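Local coordinates for Dbv8 protein (Nonomuraea, PDB 4MFZ) that probably transfers a long-chain acyl group from acyl-CoA to an amino group of a glycopeptide antibiotic, and binds decanoyl-CoA in its GNAT-like domain, at residues A[61-65]-A[75-79]; A[148-152]-A[243-247]; A[260-266]-A[327-332]. One frame throughout, in Å; residues are numbered along the deposited sequence.

Contact 1: A[61-65]-A[75-79]; sequences ARDLL and VEEIV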
loop_
_atom_site.group_PDB
_atom_site.type_symbol
_atom_site.label_atom_id
_atom_site.label_comp_id
_atom_site.label_asym_id
_atom_site.label_seq_id
_atom_site.Cartn_x
_atom_site.Cartn_y
_atom_site.Cartn_z
ATOM N N ALA A 61 -20.983 -6.945 -4.184
ATOM C CA ALA A 61 -19.966 -5.897 -4.022
ATOM C C ALA A 61 -19.923 -5.318 -2.589
ATOM O O ALA A 61 -18.858 -5.296 -1.970
ATOM C CB ALA A 61 -20.155 -4.791 -5.060
ATOM N N ARG A 62 -21.073 -4.861 -2.075
ATOM C CA ARG A 62 -21.171 -4.378 -0.677
ATOM C C ARG A 62 -20.517 -5.359 0.294
ATOM O O ARG A 62 -19.640 -4.974 1.085
ATOM C CB ARG A 62 -22.639 -4.169 -0.286
ATOM C CG ARG A 62 -23.322 -3.086 -1.101
ATOM C CD ARG A 62 -24.766 -2.800 -0.673
ATOM N NE ARG A 62 -25.221 -1.620 -1.411
ATOM C CZ ARG A 62 -25.788 -1.619 -2.621
ATOM N NH1 ARG A 62 -26.049 -2.739 -3.274
ATOM N NH2 ARG A 62 -26.102 -0.467 -3.188
ATOM N N ASP A 63 -20.927 -6.627 0.205
ATOM C CA ASP A 63 -20.415 -7.701 1.082
ATOM C C ASP A 63 -18.887 -7.906 1.004
ATOM O O ASP A 63 -18.197 -7.978 2.036
ATOM C CB ASP A 63 -21.097 -9.033 0.781
ATOM C CG ASP A 63 -22.557 -9.068 1.212
ATOM O OD1 ASP A 63 -23.090 -8.083 1.802
ATOM O OD2 ASP A 63 -23.180 -10.116 0.938
ATOM N N LEU A 64 -18.367 -8.006 -0.213
ATOM C CA LEU A 64 -16.933 -8.129 -0.395
ATOM C C LEU A 64 -16.203 -6.890 0.138
ATOM O O LEU A 64 -15.235 -7.024 0.889
ATOM C CB LEU A 64 -16.597 -8.382 -1.872
ATOM C CG LEU A 64 -15.134 -8.698 -2.222
ATOM C CD1 LEU A 64 -14.651 -9.888 -1.400
ATOM C CD2 LEU A 64 -14.992 -8.964 -3.719
ATOM N N LEU A 65 -16.685 -5.691 -0.213
ATOM C CA LEU A 65 -15.993 -4.464 0.203
ATOM C C LEU A 65 -16.011 -4.268 1.734
ATOM O O LEU A 65 -15.077 -3.703 2.297
ATOM C CB LEU A 65 -16.555 -3.227 -0.515
ATOM C CG LEU A 65 -16.228 -3.101 -2.010
ATOM C CD1 LEU A 65 -17.211 -2.153 -2.693
ATOM C CD2 LEU A 65 -14.796 -2.636 -2.226
ATOM N N VAL A 75 -18.049 2.678 0.136
ATOM C CA VAL A 75 -18.673 1.472 -0.367
ATOM C C VAL A 75 -19.766 1.823 -1.385
ATOM O O VAL A 75 -19.738 1.349 -2.527
ATOM C CB VAL A 75 -19.225 0.598 0.773
ATOM C CG1 VAL A 75 -20.161 -0.478 0.247
ATOM C CG2 VAL A 75 -18.084 -0.055 1.531
ATOM N N GLU A 76 -20.704 2.673 -0.973
ATOM C CA GLU A 76 -21.805 3.087 -1.834
ATOM C C GLU A 76 -21.349 3.788 -3.128
ATOM O O GLU A 76 -21.878 3.504 -4.213
ATOM C CB GLU A 76 -22.812 3.939 -1.051
ATOM C CG GLU A 76 -23.578 3.161 0.022
ATOM C CD GLU A 76 -24.003 1.753 -0.403
ATOM O OE1 GLU A 76 -24.674 1.576 -1.431
ATOM O OE2 GLU A 76 -23.683 0.790 0.307
ATOM N N GLU A 77 -20.367 4.685 -3.013
ATOM C CA GLU A 77 -19.800 5.331 -4.203
ATOM C C GLU A 77 -19.152 4.310 -5.149
ATOM O O GLU A 77 -19.399 4.346 -6.360
ATOM C CB GLU A 77 -18.775 6.394 -3.835
ATOM C CG GLU A 77 -19.313 7.534 -2.999
ATOM C CD GLU A 77 -18.428 8.773 -3.079
ATOM O OE1 GLU A 77 -17.195 8.693 -2.833
ATOM O OE2 GLU A 77 -18.974 9.849 -3.403
ATOM N N ILE A 78 -18.340 3.408 -4.584
ATOM C CA ILE A 78 -17.658 2.376 -5.374
ATOM C C ILE A 78 -18.652 1.478 -6.080
ATOM O O ILE A 78 -18.502 1.213 -7.282
ATOM C CB ILE A 78 -16.677 1.501 -4.561
ATOM C CG1 ILE A 78 -15.566 2.374 -3.973
ATOM C CG2 ILE A 78 -16.076 0.427 -5.482
ATOM C CD1 ILE A 78 -14.661 1.692 -2.961
ATOM N N VAL A 79 -19.669 1.030 -5.347
ATOM C CA VAL A 79 -20.733 0.218 -5.928
ATOM C C VAL A 79 -21.486 0.954 -7.054
ATOM O O VAL A 79 -21.615 0.415 -8.153
ATOM C CB VAL A 79 -21.669 -0.393 -4.847
ATOM C CG1 VAL A 79 -22.818 -1.167 -5.482
ATOM C CG2 VAL A 79 -20.892 -1.332 -3.942
#
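Val79 overlaps three residues of the 61-65 segment at once: its CG2 methyl lies 3.7 Å from Ala61 CB and also touches Leu65 CD1, while CG1 sits over one face of the Arg62 guanidinium, offset toward its rim. The two branches divide this work because CG1 stands anti to the backbone N (chi1 177°) and CG2 anti to the carbonyl carbon. Leu65 continues the apolar seam, its CB against Val75 CG2 and its CD1 4.0 Å from Ile78 CG2. At the outer margin Arg62 crosses Glu76 at about a right angle and grips it side-on. NE and NH2 both donate to the syn lone pair of Glu76 OE1, at 3.2 Å and 3.0 Å from that oxygen, while the bond from NE to OE2 is weak. Guanidinium and carboxylate lie only 10° from coplanar, so both donors meet OE1 close to the guanidinium plane, a salt bridge forked onto one oxygen. Arg62 NH1 has a second acidic partner in Asp59, probably fixing the rotation of the guanidinium. Leu65 and Ile78 also both touch Val132 of helix 130-148. The segment axes pass 9.9 Å apart at 132°, a helical hairpin of the N-acyltransferase N-terminal domain, apolar inside and salt-bridged outside.

Contact 2: A[148-152]-A[243-247]; sequences TRDIP and HFPEH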
loop_
_atom_site.group_PDB
_atom_site.type_symbol
_atom_site.label_atom_id
_atom_site.label_comp_id
_atom_site.label_asym_id
_atom_site.label_seq_id
_atom_site.Cartn_x
_atom_site.Cartn_y
_atom_site.Cartn_z
ATOM N N THR A 148 -2.032 -22.068 -4.154
ATOM C CA THR A 148 -0.918 -22.896 -4.622
ATOM C C THR A 148 0.237 -22.860 -3.628
ATOM O O THR A 148 1.022 -23.796 -3.571
ATOM C CB THR A 148 -0.363 -22.501 -6.017
ATOM O OG1 THR A 148 0.376 -21.277 -5.919
ATOM C CG2 THR A 148 -1.452 -22.377 -7.064
ATOM N N ARG A 149 0.351 -21.761 -2.876
ATOM C CA ARG A 149 1.386 -21.619 -1.842
ATOM C C ARG A 149 0.940 -22.075 -0.440
ATOM O O ARG A 149 1.700 -21.940 0.523
ATOM C CB ARG A 149 1.891 -20.166 -1.768
ATOM C CG ARG A 149 2.642 -19.686 -2.988
ATOM C CD ARG A 149 3.641 -20.727 -3.416
ATOM N NE ARG A 149 4.421 -20.278 -4.556
ATOM C CZ ARG A 149 5.691 -19.912 -4.485
ATOM N NH1 ARG A 149 6.335 -19.931 -3.323
ATOM N NH2 ARG A 149 6.330 -19.557 -5.590
ATOM N N ASP A 150 -0.291 -22.588 -0.343
ATOM C CA ASP A 150 -0.912 -23.012 0.914
ATOM C C ASP A 150 -1.011 -21.899 1.972
ATOM O O ASP A 150 -0.955 -22.174 3.171
ATOM C CB ASP A 150 -0.241 -24.293 1.472
ATOM C CG ASP A 150 -0.488 -25.508 0.578
ATOM O OD1 ASP A 150 -1.676 -25.837 0.326
ATOM O OD2 ASP A 150 0.497 -26.128 0.102
ATOM N N ILE A 151 -1.171 -20.651 1.523
ATOM C CA ILE A 151 -1.359 -19.547 2.457
ATOM C C ILE A 151 -2.649 -19.813 3.211
ATOM O O ILE A 151 -3.678 -20.019 2.594
ATOM C CB ILE A 151 -1.460 -18.156 1.771
ATOM C CG1 ILE A 151 -0.345 -17.949 0.741
ATOM C CG2 ILE A 151 -1.478 -17.048 2.817
ATOM C CD1 ILE A 151 1.058 -17.818 1.301
ATOM N N PRO A 152 -2.607 -19.802 4.549
ATOM C CA PRO A 152 -3.867 -20.006 5.281
ATOM C C PRO A 152 -4.960 -18.968 4.915
ATOM O O PRO A 152 -4.648 -17.825 4.612
ATOM C CB PRO A 152 -3.441 -19.862 6.749
ATOM C CG PRO A 152 -1.973 -20.189 6.748
ATOM C CD PRO A 152 -1.473 -19.561 5.465
ATOM N N HIS A 243 6.226 -21.049 2.990
ATOM C CA HIS A 243 5.428 -20.729 1.795
ATOM C C HIS A 243 6.200 -20.209 0.600
ATOM O O HIS A 243 5.700 -20.284 -0.528
ATOM C CB HIS A 243 4.297 -19.779 2.132
ATOM C CG HIS A 243 3.387 -20.277 3.224
ATOM N ND1 HIS A 243 2.503 -21.284 3.033
ATOM C CD2 HIS A 243 3.233 -19.860 4.555
ATOM C CE1 HIS A 243 1.817 -21.508 4.178
ATOM N NE2 HIS A 243 2.267 -20.633 5.113
ATOM N N PHE A 244 7.385 -19.638 0.835
ATOM C CA PHE A 244 8.239 -19.089 -0.235
ATOM C C PHE A 244 9.682 -19.524 -0.023
ATOM O O PHE A 244 10.579 -18.680 0.049
ATOM C CB PHE A 244 8.129 -17.561 -0.296
ATOM C CG PHE A 244 6.729 -17.086 -0.599
ATOM C CD1 PHE A 244 5.793 -16.936 0.422
ATOM C CD2 PHE A 244 6.331 -16.841 -1.911
ATOM C CE1 PHE A 244 4.489 -16.536 0.140
ATOM C CE2 PHE A 244 5.035 -16.437 -2.197
ATOM C CZ PHE A 244 4.113 -16.294 -1.178
ATOM N N PRO A 245 9.912 -20.852 0.098
ATOM C CA PRO A 245 11.290 -21.331 0.313
ATOM C C PRO A 245 12.300 -20.779 -0.701
ATOM O O PRO A 245 13.453 -20.615 -0.334
ATOM C CB PRO A 245 11.177 -22.866 0.201
ATOM C CG PRO A 245 9.785 -23.152 -0.308
ATOM C CD PRO A 245 8.939 -21.963 0.064
ATOM N N GLU A 246 11.860 -20.466 -1.933
ATOM C CA GLU A 246 12.744 -19.930 -3.000
ATOM C C GLU A 246 13.323 -18.576 -2.669
ATOM O O GLU A 246 14.370 -18.200 -3.206
ATOM C CB GLU A 246 12.027 -19.728 -4.354
ATOM C CG GLU A 246 10.666 -20.354 -4.537
ATOM C CD GLU A 246 9.564 -19.611 -3.805
ATOM O OE1 GLU A 246 9.399 -18.381 -3.980
ATOM O OE2 GLU A 246 8.847 -20.289 -3.055
ATOM N N HIS A 247 12.603 -17.802 -1.854
ATOM C CA HIS A 247 13.019 -16.421 -1.599
ATOM C C HIS A 247 14.247 -16.397 -0.749
ATOM O O HIS A 247 15.285 -15.934 -1.194
ATOM C CB HIS A 247 11.879 -15.597 -1.004
ATOM C CG HIS A 247 12.201 -14.125 -0.844
ATOM N ND1 HIS A 247 12.339 -13.288 -1.898
ATOM C CD2 HIS A 247 12.385 -13.352 0.296
ATOM C CE1 HIS A 247 12.617 -12.044 -1.447
ATOM N NE2 HIS A 247 12.646 -12.089 -0.107
#
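Arg149 and His243 exchange hydrogen bonds across two chain turns, each giving a side-chain N-H to the other's backbone carbonyl. His243 ND1 donates to Arg149 O over 2.7 Å, the acceptor lying 18° out of the imidazole plane. In return Arg149 NH1 reaches His243 O at 2.9 Å; this bond lies in the carbonyl plane, on a lone pair, and the acceptor is close to the guanidinium plane as well.

The same NH1 serves Glu246, which comes from the opposite direction. Glu246 OE2 is 2.6 Å from Arg149 NH1 in a salt bridge, but guanidinium and carboxylate stand 83° apart, nearly perpendicular, and the donor approaches from above the carboxylate plane. One nitrogen thus serves both acceptors, and the carboxylate is not gripped by two nitrogens. The bent arginine chain crosses Phe244 at about a right angle. Phe244 CE2 covers one guanidinium face, offset toward the rim, with the two planes inclined by 32°.

Ile151 fills the angle between the two rings: its CD1 makes a CH-pi contact over the imidazole face of His243, 4.3 Å from the ring centroid, and packs 3.8 Å from Phe244 CE1. Pro152 CD approaches His243 NE2 obliquely. Behind them, Phe244 also touches Phe145 of helix 130-148 and Leu203 of strand 199-205, while His243 meets Phe239 one turn back in its own helix.

Both segments leave a helix here. Asp150, with positive phi, forms the Schellman motif that ends helix 130-148, Pro152 is the N-cap of helix 153-160, and Phe244 is the first non-helical residue after helix 226-243. The contact is therefore a junction of helix termini, where the N-terminal acyltransferase domain meets the GNAT-like domain.

Contact 3: A[260-266]-A[327-332]; sequences DPQLAEY and RHWYQR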
loop_
_atom_site.group_PDB
_atom_site.type_symbol
_atom_site.label_atom_id
_atom_site.label_comp_id
_atom_site.label_asym_id
_atom_site.label_seq_id
_atom_site.Cartn_x
_atom_site.Cartn_y
_atom_site.Cartn_z
ATOM N N ASP A 260 14.237 8.166 13.312
ATOM C CA ASP A 260 14.952 9.423 13.545
ATOM C C ASP A 260 15.387 9.514 15.008
ATOM O O ASP A 260 14.514 9.531 15.901
ATOM C CB ASP A 260 14.019 10.591 13.227
ATOM C CG ASP A 260 14.714 11.954 13.273
ATOM O OD1 ASP A 260 15.843 12.069 13.832
ATOM O OD2 ASP A 260 14.122 12.922 12.722
ATOM N N PRO A 261 16.717 9.596 15.265
ATOM C CA PRO A 261 17.159 9.704 16.676
ATOM C C PRO A 261 16.474 10.834 17.469
ATOM O O PRO A 261 16.261 10.679 18.683
ATOM C CB PRO A 261 18.671 9.968 16.569
ATOM C CG PRO A 261 19.059 9.329 15.248
ATOM C CD PRO A 261 17.854 9.444 14.330
ATOM N N GLN A 262 16.135 11.940 16.803
ATOM C CA GLN A 262 15.502 13.122 17.458
ATOM C C GLN A 262 14.197 12.854 18.243
ATOM O O GLN A 262 13.788 13.659 19.085
ATOM C CB GLN A 262 15.207 14.208 16.415
ATOM C CG GLN A 262 16.427 14.682 15.651
ATOM C CD GLN A 262 16.090 15.800 14.684
ATOM O OE1 GLN A 262 15.519 15.573 13.605
ATOM N NE2 GLN A 262 16.428 17.016 15.071
ATOM N N LEU A 263 13.531 11.745 17.941
ATOM C CA LEU A 263 12.293 11.393 18.612
ATOM C C LEU A 263 12.553 11.190 20.098
ATOM O O LEU A 263 11.661 11.439 20.918
ATOM C CB LEU A 263 11.650 10.144 17.996
ATOM C CG LEU A 263 10.979 10.268 16.622
ATOM C CD1 LEU A 263 10.494 8.909 16.090
ATOM C CD2 LEU A 263 9.821 11.265 16.647
ATOM N N ALA A 264 13.779 10.775 20.443
ATOM C CA ALA A 264 14.172 10.556 21.850
ATOM C C ALA A 264 14.189 11.856 22.652
ATOM O O ALA A 264 14.184 11.827 23.884
ATOM C CB ALA A 264 15.528 9.842 21.950
ATOM N N GLU A 265 14.191 12.991 21.951
ATOM C CA GLU A 265 14.174 14.303 22.591
ATOM C C GLU A 265 12.779 14.632 23.152
ATOM O O GLU A 265 12.631 15.439 24.089
ATOM C CB GLU A 265 14.595 15.376 21.582
ATOM C CG GLU A 265 15.550 16.419 22.147
ATOM C CD GLU A 265 15.526 17.750 21.404
ATOM O OE1 GLU A 265 15.781 17.782 20.181
ATOM O OE2 GLU A 265 15.273 18.779 22.066
ATOM N N TYR A 266 11.772 13.966 22.596
ATOM C CA TYR A 266 10.376 14.328 22.787
ATOM C C TYR A 266 9.507 13.290 23.454
ATOM O O TYR A 266 8.652 13.635 24.250
ATOM C CB TYR A 266 9.763 14.658 21.434
ATOM C CG TYR A 266 10.329 15.944 20.862
ATOM C CD1 TYR A 266 9.911 17.188 21.356
ATOM C CD2 TYR A 266 11.314 15.923 19.857
ATOM C CE1 TYR A 266 10.436 18.370 20.850
ATOM C CE2 TYR A 266 11.836 17.109 19.342
ATOM C CZ TYR A 266 11.393 18.323 19.839
ATOM O OH TYR A 266 11.886 19.515 19.345
ATOM N N ARG A 327 13.249 23.891 13.232
ATOM C CA ARG A 327 14.048 22.646 13.200
ATOM C C ARG A 327 13.458 21.601 12.243
ATOM O O ARG A 327 12.348 21.779 11.761
ATOM C CB ARG A 327 14.196 22.080 14.611
ATOM C CG ARG A 327 14.974 23.007 15.523
ATOM C CD ARG A 327 15.010 22.512 16.960
ATOM N NE ARG A 327 15.816 21.299 17.085
ATOM C CZ ARG A 327 15.873 20.545 18.185
ATOM N NH1 ARG A 327 15.171 20.867 19.270
ATOM N NH2 ARG A 327 16.632 19.457 18.195
ATOM N N HIS A 328 14.187 20.520 11.979
ATOM C CA HIS A 328 13.765 19.534 10.954
ATOM C C HIS A 328 13.751 18.087 11.349
ATOM O O HIS A 328 14.542 17.656 12.177
ATOM C CB HIS A 328 14.567 19.719 9.662
ATOM C CG HIS A 328 14.305 21.044 8.995
ATOM N ND1 HIS A 328 15.092 22.124 9.195
ATOM C CD2 HIS A 328 13.259 21.462 8.164
ATOM C CE1 HIS A 328 14.592 23.178 8.501
ATOM N NE2 HIS A 328 13.466 22.769 7.875
ATOM N N TRP A 329 12.856 17.330 10.712
ATOM C CA TRP A 329 12.755 15.883 10.899
ATOM C C TRP A 329 13.432 15.121 9.802
ATOM O O TRP A 329 13.408 15.542 8.648
ATOM C CB TRP A 329 11.291 15.486 10.951
ATOM C CG TRP A 329 10.597 16.076 12.147
ATOM C CD1 TRP A 329 9.750 17.185 12.182
ATOM C CD2 TRP A 329 10.710 15.622 13.532
ATOM N NE1 TRP A 329 9.322 17.432 13.474
ATOM C CE2 TRP A 329 9.864 16.524 14.333
ATOM C CE3 TRP A 329 11.391 14.584 14.169
ATOM C CZ2 TRP A 329 9.719 16.371 15.709
ATOM C CZ3 TRP A 329 11.241 14.445 15.558
ATOM C CH2 TRP A 329 10.414 15.313 16.308
ATOM N N TYR A 330 14.015 13.973 10.153
ATOM C CA TYR A 330 14.653 13.074 9.168
ATOM C C TYR A 330 14.062 11.661 9.150
ATOM O O TYR A 330 13.587 11.163 10.164
ATOM C CB TYR A 330 16.184 13.038 9.374
ATOM C CG TYR A 330 16.753 14.426 9.274
ATOM C CD1 TYR A 330 17.105 14.962 8.033
ATOM C CD2 TYR A 330 16.869 15.237 10.408
ATOM C CE1 TYR A 330 17.589 16.258 7.921
ATOM C CE2 TYR A 330 17.347 16.531 10.307
ATOM C CZ TYR A 330 17.700 17.034 9.063
ATOM O OH TYR A 330 18.176 18.320 8.957
ATOM N N GLN A 331 14.066 11.039 7.976
ATOM C CA GLN A 331 13.831 9.615 7.837
ATOM C C GLN A 331 15.164 8.903 7.933
ATOM O O GLN A 331 16.179 9.427 7.452
ATOM C CB GLN A 331 13.277 9.326 6.461
ATOM C CG GLN A 331 11.863 9.813 6.237
ATOM C CD GLN A 331 11.317 9.254 4.954
ATOM O OE1 GLN A 331 10.464 8.368 4.948
ATOM N NE2 GLN A 331 11.846 9.735 3.850
ATOM N N ARG A 332 15.180 7.715 8.528
ATOM C CA ARG A 332 16.390 6.881 8.484
ATOM C C ARG A 332 16.058 5.507 7.937
ATOM O O ARG A 332 14.926 5.029 8.090
ATOM C CB ARG A 332 17.089 6.758 9.856
ATOM C CG ARG A 332 17.207 8.053 10.652
ATOM C CD ARG A 332 18.356 8.944 10.201
ATOM N NE ARG A 332 19.562 8.584 10.929
ATOM C CZ ARG A 332 20.495 7.788 10.443
ATOM N NH1 ARG A 332 20.356 7.313 9.236
ATOM N NH2 ARG A 332 21.559 7.475 11.152
#
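One carboxylate, that of Asp260, ties a helical turn to Tyr330 of the 327-332 segment by using both oxygens, each met from above its plane. OD2 accepts from Tyr330 N at 2.8 Å, nearly straight at 169°, whereas OD1 takes Gln262 N at 3.0 Å and closes an Asx turn. A chi1 of -173° carries the carboxylate away from the Asp260 backbone N and toward both donors. OD2 also lies near the indole edge, 3.5 Å from Trp329 CE3.

Further along the six-membered ring of that indole the rest of the turn packs. Leu263 CD2 lies 3.6 Å from Trp329 CZ3, and Tyr266 CD2 touches CH2 of the same indole, its ring inclined by 49° to the six-membered ring in an oblique pair. His322 of helix 314-324 meets both aromatic rings. At the outer end Arg327 and Glu265 approach from opposite directions, their flat groups nearly coplanar. Arg327 NH2 donates to the syn lone pair of Glu265 OE1 at 2.7 Å; the bonds from NH1 are weak. At the other end Arg332 CG lies against Asp260 CA.

The chemistry therefore grades outward: a buried carboxylate satisfied by two backbone N-H groups, then apolar and aromatic packing, then a salt bridge at the margin. It holds the 260-266 turn, whose Leu263 side chain lies about 7 Å from bound decanoyl-CoA, to strand 330-337.

In the fold
All three contacts are partly buried and lie 20 to 24 Å from the centre of the chain; none touches another. Contact 1 stays within the N-terminal domain and pairs neighbouring helices, with a mainly apolar interface. Contact 2 spans the two domains and relies on backbone carbonyls left at helix ends. Contact 3 belongs wholly to the GNAT-like domain, on the opposite side of the chain's centre from contact 1, and joins a helical turn to the sheet beside the acyl-CoA site. Contacts 1 and 2 share helix 130-148, which underlies the first and runs out into the second. An arginine-glutamate salt bridge recurs in each: nearly coplanar in contacts 1 and 3, nearly perpendicular in contact 2.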